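Local coordinates for acetyl-CoA acetyltransferase (Mycobacterium smegmatis, PDB 4EGV), which is a monomeric thiolase-like protein that probably has acyltransferase activity, at residues Asp16-Glu30 with Asn270-Ala283. Numbering follows the deposited sequence.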
ATOM      1  N   ASP A  16      28.800   3.960  11.817  1.00 57.14           N
ATOM      2  CA  ASP A  16      28.850   5.200  12.576  1.00 57.37           C
ATOM      3  C   ASP A  16      27.877   5.000  13.758  1.00 57.34           C
ATOM      4  O   ASP A  16      26.889   4.289  13.620  1.00 57.90           O
ATOM      5  CB  ASP A  16      28.422   6.332  11.621  1.00 57.33           C
ATOM      6  CG  ASP A  16      27.899   7.592  12.320  1.00 58.06           C
ATOM      7  OD1 ASP A  16      27.511   8.504  11.589  1.00 57.86           O
ATOM      8  OD2 ASP A  16      27.861   7.730  13.552  1.00 59.49           O
ATOM      9  N   PRO A  17      28.165   5.584  14.941  1.00 56.94           N
ATOM     10  CA  PRO A  17      27.253   5.464  16.105  1.00 56.16           C
ATOM     11  C   PRO A  17      25.819   5.989  15.937  1.00 54.92           C
ATOM     12  O   PRO A  17      24.931   5.540  16.628  1.00 54.38           O
ATOM     13  CB  PRO A  17      27.964   6.240  17.220  1.00 56.20           C
ATOM     14  CG  PRO A  17      29.156   6.838  16.619  1.00 57.11           C
ATOM     15  CD  PRO A  17      29.458   6.183  15.313  1.00 57.14           C
ATOM     16  N   ARG A  18      25.606   6.901  14.992  1.00 53.82           N
ATOM     17  CA  ARG A  18      24.281   7.483  14.772  1.00 52.59           C
ATOM     18  C   ARG A  18      23.377   6.655  13.850  1.00 51.05           C
ATOM     19  O   ARG A  18      22.186   6.938  13.721  1.00 50.80           O
ATOM     20  CB  ARG A  18      24.410   8.909  14.230  1.00 52.75           C
ATOM     21  CG  ARG A  18      24.457   9.981  15.307  1.00 54.98           C
ATOM     22  CD  ARG A  18      25.704  10.840  15.178  1.00 59.92           C
ATOM     23  NE  ARG A  18      25.386  12.265  15.155  1.00 64.25           N
ATOM     24  CZ  ARG A  18      25.463  13.029  14.072  1.00 66.24           C
ATOM     25  NH1 ARG A  18      25.154  14.318  14.143  1.00 65.81           N
ATOM     26  NH2 ARG A  18      25.848  12.508  12.915  1.00 65.13           N
ATOM     27  N   THR A  19      23.949   5.639  13.212  1.00 49.19           N
ATOM     28  CA  THR A  19      23.225   4.789  12.291  1.00 47.10           C
ATOM     29  C   THR A  19      22.012   4.150  12.998  1.00 45.73           C
ATOM     30  O   THR A  19      22.136   3.615  14.093  1.00 45.30           O
ATOM     31  CB  THR A  19      24.156   3.740  11.682  1.00 47.25           C
ATOM     32  OG1 THR A  19      25.270   4.399  11.078  1.00 46.53           O
ATOM     33  CG2 THR A  19      23.440   2.900  10.627  1.00 46.35           C
ATOM     34  N   PRO A  20      20.821   4.247  12.374  1.00 44.35           N
ATOM     35  CA  PRO A  20      19.582   3.706  12.903  1.00 42.64           C
ATOM     36  C   PRO A  20      19.384   2.221  12.622  1.00 41.27           C
ATOM     37  O   PRO A  20      19.615   1.729  11.511  1.00 41.04           O
ATOM     38  CB  PRO A  20      18.529   4.522  12.188  1.00 42.65           C
ATOM     39  CG  PRO A  20      19.119   4.832  10.896  1.00 42.94           C
ATOM     40  CD  PRO A  20      20.581   4.995  11.122  1.00 44.21           C
ATOM     41  N   VAL A  21      18.979   1.507  13.656  1.00 39.79           N
ATOM     42  CA  VAL A  21      18.606   0.120  13.528  1.00 37.80           C
ATOM     43  C   VAL A  21      17.202  -0.131  14.093  1.00 36.77           C
ATOM     44  O   VAL A  21      16.807   0.451  15.119  1.00 36.03           O
ATOM     45  CB  VAL A  21      19.672  -0.823  14.174  1.00 37.92           C
ATOM     46  CG1 VAL A  21      20.837  -0.985  13.253  1.00 36.42           C
ATOM     47  CG2 VAL A  21      20.126  -0.324  15.536  1.00 36.35           C
ATOM     48  N   ILE A  22      16.445  -0.984  13.411  1.00 35.57           N
ATOM     49  CA  ILE A  22      15.246  -1.554  14.030  1.00 34.85           C
ATOM     50  C   ILE A  22      15.612  -2.664  15.027  1.00 33.97           C
ATOM     51  O   ILE A  22      16.280  -3.643  14.633  1.00 32.98           O
ATOM     52  CB  ILE A  22      14.216  -2.024  13.010  1.00 34.71           C
ATOM     53  CG1 ILE A  22      13.721  -0.824  12.233  1.00 33.79           C
ATOM     54  CG2 ILE A  22      13.055  -2.737  13.701  1.00 34.63           C
ATOM     55  CD1 ILE A  22      12.672  -1.158  11.225  1.00 33.59           C
ATOM     56  N   VAL A  23      15.225  -2.460  16.302  1.00 32.92           N
ATOM     57  CA  VAL A  23      15.593  -3.390  17.380  1.00 32.68           C
ATOM     58  C   VAL A  23      14.486  -4.276  17.926  1.00 32.33           C
ATOM     59  O   VAL A  23      14.774  -5.375  18.397  1.00 31.99           O
ATOM     60  CB  VAL A  23      16.388  -2.769  18.523  1.00 32.68           C
ATOM     61  CG1 VAL A  23      17.626  -2.157  17.970  1.00 32.46           C
ATOM     62  CG2 VAL A  23      15.558  -1.781  19.300  1.00 31.82           C
ATOM     63  N   GLY A  24      13.235  -3.818  17.827  1.00 31.23           N
ATOM     64  CA  GLY A  24      12.115  -4.569  18.332  1.00 30.21           C
ATOM     65  C   GLY A  24      10.913  -4.407  17.449  1.00 29.69           C
ATOM     66  O   GLY A  24      10.603  -3.303  17.021  1.00 29.39           O
ATOM     67  N   VAL A  25      10.234  -5.511  17.170  1.00 28.89           N
ATOM     68  CA  VAL A  25       9.014  -5.469  16.362  1.00 28.13           C
ATOM     69  C   VAL A  25       7.875  -6.162  17.127  1.00 27.94           C
ATOM     70  O   VAL A  25       8.092  -7.101  17.905  1.00 27.46           O
ATOM     71  CB  VAL A  25       9.228  -6.055  14.905  1.00 28.16           C
ATOM     72  CG1 VAL A  25      10.205  -5.227  14.137  1.00 26.86           C
ATOM     73  CG2 VAL A  25       9.660  -7.480  14.900  1.00 27.01           C
ATOM     74  N   GLY A  26       6.656  -5.704  16.937  1.00 27.67           N
ATOM     75  CA  GLY A  26       5.585  -6.322  17.672  1.00 27.52           C
ATOM     76  C   GLY A  26       4.343  -6.450  16.889  1.00 27.44           C
ATOM     77  O   GLY A  26       3.953  -5.534  16.241  1.00 26.83           O
ATOM     78  N   GLN A  27       3.717  -7.609  16.970  1.00 28.11           N
ATOM     79  CA  GLN A  27       2.387  -7.795  16.377  1.00 28.11           C
ATOM     80  C   GLN A  27       1.365  -8.306  17.381  1.00 28.01           C
ATOM     81  O   GLN A  27       1.716  -8.971  18.296  1.00 27.74           O
ATOM     82  CB  GLN A  27       2.491  -8.735  15.193  1.00 27.69           C
ATOM     83  CG  GLN A  27       2.996  -8.063  13.987  1.00 27.27           C
ATOM     84  CD  GLN A  27       3.235  -9.015  12.886  1.00 27.51           C
ATOM     85  OE1 GLN A  27       4.258  -9.716  12.861  1.00 27.45           O
ATOM     86  NE2 GLN A  27       2.303  -9.057  11.934  1.00 27.00           N
ATOM     87  N   PHE A  28       0.107  -7.980  17.206  1.00 29.20           N
ATOM     88  CA  PHE A  28      -0.934  -8.496  18.056  1.00 30.53           C
ATOM     89  C   PHE A  28      -2.255  -8.591  17.332  1.00 31.77           C
ATOM     90  O   PHE A  28      -2.626  -7.656  16.622  1.00 31.29           O
ATOM     91  CB  PHE A  28      -1.109  -7.603  19.262  1.00 30.50           C
ATOM     92  CG  PHE A  28      -2.125  -8.099  20.240  1.00 31.01           C
ATOM     93  CD1 PHE A  28      -1.827  -9.161  21.068  1.00 31.61           C
ATOM     94  CD2 PHE A  28      -3.379  -7.488  20.341  1.00 31.60           C
ATOM     95  CE1 PHE A  28      -2.746  -9.621  22.006  1.00 32.79           C
ATOM     96  CE2 PHE A  28      -4.311  -7.932  21.257  1.00 31.21           C
ATOM     97  CZ  PHE A  28      -4.005  -8.995  22.103  1.00 32.24           C
ATOM     98  N   THR A  29      -2.963  -9.705  17.544  1.00 33.48           N
ATOM     99  CA  THR A  29      -4.320  -9.902  17.034  1.00 35.28           C
ATOM    100  C   THR A  29      -5.247 -10.377  18.160  1.00 36.44           C
ATOM    101  O   THR A  29      -4.856 -11.232  18.949  1.00 36.17           O
ATOM    102  CB  THR A  29      -4.345 -10.926  15.855  1.00 35.35           C
ATOM    103  OG1 THR A  29      -3.561 -10.426  14.783  1.00 34.52           O
ATOM    104  CG2 THR A  29      -5.760 -11.159  15.339  1.00 36.25           C
ATOM    105  N   GLU A  30      -6.468  -9.824  18.218  1.00 38.23           N
ATOM    106  CA  GLU A  30      -7.536 -10.288  19.147  1.00 39.79           C
ATOM    107  C   GLU A  30      -8.794 -10.862  18.447  1.00 40.19           C
ATOM    108  O   GLU A  30      -9.262 -10.327  17.439  1.00 40.08           O
ATOM    109  CB  GLU A  30      -7.928  -9.152  20.099  1.00 40.32           C
ATOM    110  CG  GLU A  30      -9.015  -9.497  21.111  1.00 43.48           C
ATOM    111  CD  GLU A  30      -9.611  -8.258  21.776  1.00 47.48           C
ATOM    112  OE1 GLU A  30      -9.683  -7.158  21.164  1.00 49.04           O
ATOM    113  OE2 GLU A  30     -10.036  -8.386  22.929  1.00 48.31           O
ATOM    114  N   ASN A 270      -9.184  -6.972  14.695  1.00 44.65           N
ATOM    115  CA  ASN A 270      -8.495  -6.319  15.768  1.00 42.80           C
ATOM    116  C   ASN A 270      -7.013  -6.665  15.653  1.00 41.46           C
ATOM    117  O   ASN A 270      -6.647  -7.759  15.883  1.00 41.46           O
ATOM    118  CB  ASN A 270      -9.067  -6.772  17.114  1.00 43.07           C
ATOM    119  CG  ASN A 270     -10.445  -6.190  17.424  1.00 43.67           C
ATOM    120  OD1 ASN A 270     -10.604  -5.456  18.360  1.00 44.40           O
ATOM    121  ND2 ASN A 270     -11.427  -6.581  16.690  1.00 45.33           N
ATOM    122  N   GLN A 271      -6.176  -5.684  15.326  1.00 39.63           N
ATOM    123  CA  GLN A 271      -4.739  -5.932  15.220  1.00 37.89           C
ATOM    124  C   GLN A 271      -3.877  -4.688  15.442  1.00 36.01           C
ATOM    125  O   GLN A 271      -4.230  -3.590  15.009  1.00 35.33           O
ATOM    126  CB  GLN A 271      -4.406  -6.560  13.864  1.00 38.18           C
ATOM    127  CG  GLN A 271      -5.206  -5.990  12.703  1.00 40.50           C
ATOM    128  CD  GLN A 271      -4.720  -6.495  11.358  1.00 41.10           C
ATOM    129  OE1 GLN A 271      -4.238  -5.722  10.530  1.00 40.94           O
ATOM    130  NE2 GLN A 271      -4.847  -7.798  11.134  1.00 40.98           N
ATOM    131  N   GLY A 272      -2.744  -4.873  16.115  1.00 34.52           N
ATOM    132  CA  GLY A 272      -1.785  -3.807  16.317  1.00 32.54           C
ATOM    133  C   GLY A 272      -0.414  -4.217  15.864  1.00 31.16           C
ATOM    134  O   GLY A 272      -0.093  -5.390  15.845  1.00 31.12           O
ATOM    135  N   ALA A 273       0.384  -3.242  15.466  1.00 29.92           N
ATOM    136  CA  ALA A 273       1.777  -3.457  15.138  1.00 28.50           C
ATOM    137  C   ALA A 273       2.634  -2.290  15.674  1.00 27.86           C
ATOM    138  O   ALA A 273       2.162  -1.181  15.715  1.00 28.31           O
ATOM    139  CB  ALA A 273       1.921  -3.657  13.640  1.00 27.34           C
ATOM    140  N   ALA A 274       3.872  -2.551  16.098  1.00 27.48           N
ATOM    141  CA  ALA A 274       4.796  -1.531  16.569  1.00 26.97           C
ATOM    142  C   ALA A 274       6.217  -1.799  16.108  1.00 27.41           C
ATOM    143  O   ALA A 274       6.620  -2.942  15.970  1.00 27.25           O
ATOM    144  CB  ALA A 274       4.734  -1.432  18.053  1.00 26.02           C
ATOM    145  N   LEU A 275       6.968  -0.735  15.848  1.00 28.13           N
ATOM    146  CA  LEU A 275       8.396  -0.847  15.559  1.00 29.33           C
ATOM    147  C   LEU A 275       9.264  -0.017  16.496  1.00 29.38           C
ATOM    148  O   LEU A 275       9.042   1.144  16.698  1.00 28.75           O
ATOM    149  CB  LEU A 275       8.710  -0.456  14.094  1.00 29.92           C
ATOM    150  CG  LEU A 275       7.814  -1.003  12.970  1.00 31.02           C
ATOM    151  CD1 LEU A 275       7.957  -0.206  11.687  1.00 31.09           C
ATOM    152  CD2 LEU A 275       8.054  -2.482  12.739  1.00 30.99           C
ATOM    153  N   LEU A 276      10.279  -0.629  17.049  1.00 30.71           N
ATOM    154  CA  LEU A 276      11.203   0.067  17.886  1.00 31.67           C
ATOM    155  C   LEU A 276      12.529   0.266  17.178  1.00 32.77           C
ATOM    156  O   LEU A 276      13.140  -0.664  16.740  1.00 32.28           O
ATOM    157  CB  LEU A 276      11.372  -0.711  19.178  1.00 31.41           C
ATOM    158  CG  LEU A 276      12.207  -0.180  20.350  1.00 31.55           C
ATOM    159  CD1 LEU A 276      11.770   1.222  20.909  1.00 26.38           C
ATOM    160  CD2 LEU A 276      12.224  -1.275  21.398  1.00 29.64           C
HETATM  161  N   MSE A 277      12.964   1.510  17.092  1.00 35.20           N
HETATM  162  CA  MSE A 277      14.101   1.909  16.298  1.00 38.15           C
HETATM  163  C   MSE A 277      15.005   2.805  17.106  1.00 38.58           C
HETATM  164  O   MSE A 277      14.547   3.564  17.948  1.00 38.29           O
HETATM  165  CB  MSE A 277      13.589   2.682  15.122  1.00 39.30           C
HETATM  166  CG  MSE A 277      14.580   2.859  13.983  1.00 46.41           C
HETATM  167 SE   MSE A 277      13.779   3.891  12.468  1.00 58.91          SE
HETATM  168  CE  MSE A 277      11.956   3.230  12.630  1.00 58.73           C
HETATM  169  N   MSE A 278      16.294   2.734  16.827  1.00 39.65           N
HETATM  170  CA  MSE A 278      17.316   3.357  17.667  1.00 40.46           C
HETATM  171  C   MSE A 278      18.582   3.639  16.875  1.00 40.30           C
HETATM  172  O   MSE A 278      18.813   3.050  15.840  1.00 39.64           O
HETATM  173  CB  MSE A 278      17.729   2.379  18.767  1.00 40.59           C
HETATM  174  CG  MSE A 278      17.127   2.525  20.103  1.00 43.93           C
HETATM  175 SE   MSE A 278      17.648   0.997  21.257  1.00 46.46          SE
HETATM  176  CE  MSE A 278      18.696   0.094  19.937  1.00 50.53           C
ATOM    177  N   SER A 279      19.427   4.506  17.420  1.00 40.80           N
ATOM    178  CA  SER A 279      20.800   4.622  16.997  1.00 40.75           C
ATOM    179  C   SER A 279      21.537   3.431  17.540  1.00 41.33           C
ATOM    180  O   SER A 279      21.242   2.943  18.600  1.00 41.24           O
ATOM    181  CB  SER A 279      21.417   5.926  17.493  1.00 40.57           C
ATOM    182  OG  SER A 279      21.396   6.024  18.888  1.00 39.00           O
ATOM    183  N   VAL A 280      22.497   2.952  16.784  1.00 42.31           N
ATOM    184  CA  VAL A 280      23.400   1.896  17.209  1.00 43.48           C
ATOM    185  C   VAL A 280      24.071   2.188  18.585  1.00 44.18           C
ATOM    186  O   VAL A 280      24.294   1.289  19.389  1.00 43.85           O
ATOM    187  CB  VAL A 280      24.360   1.599  16.004  1.00 43.61           C
ATOM    188  CG1 VAL A 280      25.793   1.313  16.375  1.00 43.91           C
ATOM    189  CG2 VAL A 280      23.752   0.558  15.093  1.00 43.57           C
ATOM    190  N   GLU A 281      24.338   3.456  18.852  1.00 45.36           N
ATOM    191  CA  GLU A 281      24.817   3.924  20.128  1.00 47.23           C
ATOM    192  C   GLU A 281      23.828   3.717  21.261  1.00 47.12           C
ATOM    193  O   GLU A 281      24.198   3.307  22.346  1.00 47.20           O
ATOM    194  CB  GLU A 281      25.148   5.393  20.025  1.00 48.10           C
ATOM    195  CG  GLU A 281      25.736   6.006  21.282  1.00 53.00           C
ATOM    196  CD  GLU A 281      25.890   7.529  21.183  1.00 59.46           C
ATOM    197  OE1 GLU A 281      25.285   8.187  20.286  1.00 61.48           O
ATOM    198  OE2 GLU A 281      26.637   8.078  22.006  1.00 60.55           O
ATOM    199  N   SER A 282      22.566   4.015  21.027  1.00 47.30           N
ATOM    200  CA  SER A 282      21.540   3.677  22.011  1.00 47.26           C
ATOM    201  C   SER A 282      21.334   2.172  22.201  1.00 47.22           C
ATOM    202  O   SER A 282      21.051   1.712  23.293  1.00 47.01           O
ATOM    203  CB  SER A 282      20.219   4.338  21.668  1.00 46.96           C
ATOM    204  OG  SER A 282      20.311   5.728  21.751  1.00 45.63           O
ATOM    205  N   ALA A 283      21.512   1.404  21.144  1.00 47.58           N
ATOM    206  CA  ALA A 283      21.401  -0.041  21.235  1.00 48.65           C
ATOM    207  C   ALA A 283      22.458  -0.676  22.131  1.00 49.64           C
ATOM    208  O   ALA A 283      22.179  -1.625  22.822  1.00 49.16           O
ATOM    209  CB  ALA A 283      21.418  -0.653  19.866  1.00 48.24           C
TER
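Leu-276 sits across from two residues, Val-23 and Gly-24, at a classic beta bulge where 271-279, the antiparallel fifth strand of the five-stranded N-terminal half of the thiolase fold, pairs with that half's edge strand, 20-29. Leu-276 O takes the amide N of Val-23 (2.8 Å) and, more weakly, that of Gly-24, while Leu-276 N returns a 2.7 Å bond to Gly-24 O. Leu-276 has CG anti to its backbone N (chi1 -175°), which sets that branch point 3.9 Å from Val-23 CG2. On the other face the side chains of Ile-22 and Met-277 cross at a slant, CG1 of the one 4.2 Å from CG of the other, and Val-25 CG1 meets Leu-275 CD2 at 3.8 Å. Helix 117-130 packs here on Met-277 and helix 383-397 on Val-25. Strand 136-143 flanks 271-279, and the backbone of Ile-22 bonds to Val-294 of strand 294-303, the first of the other half. Past the pairing, 271-279 runs into a helix N-capped by Ser-279, its OG accepting from Ser-282 N. The helix's first amides still bind the 16-19 turn: Val-280 N to Thr-19 O, and Glu-281 N to an in-plane lone pair of Pro-17 O at 3.1 Å.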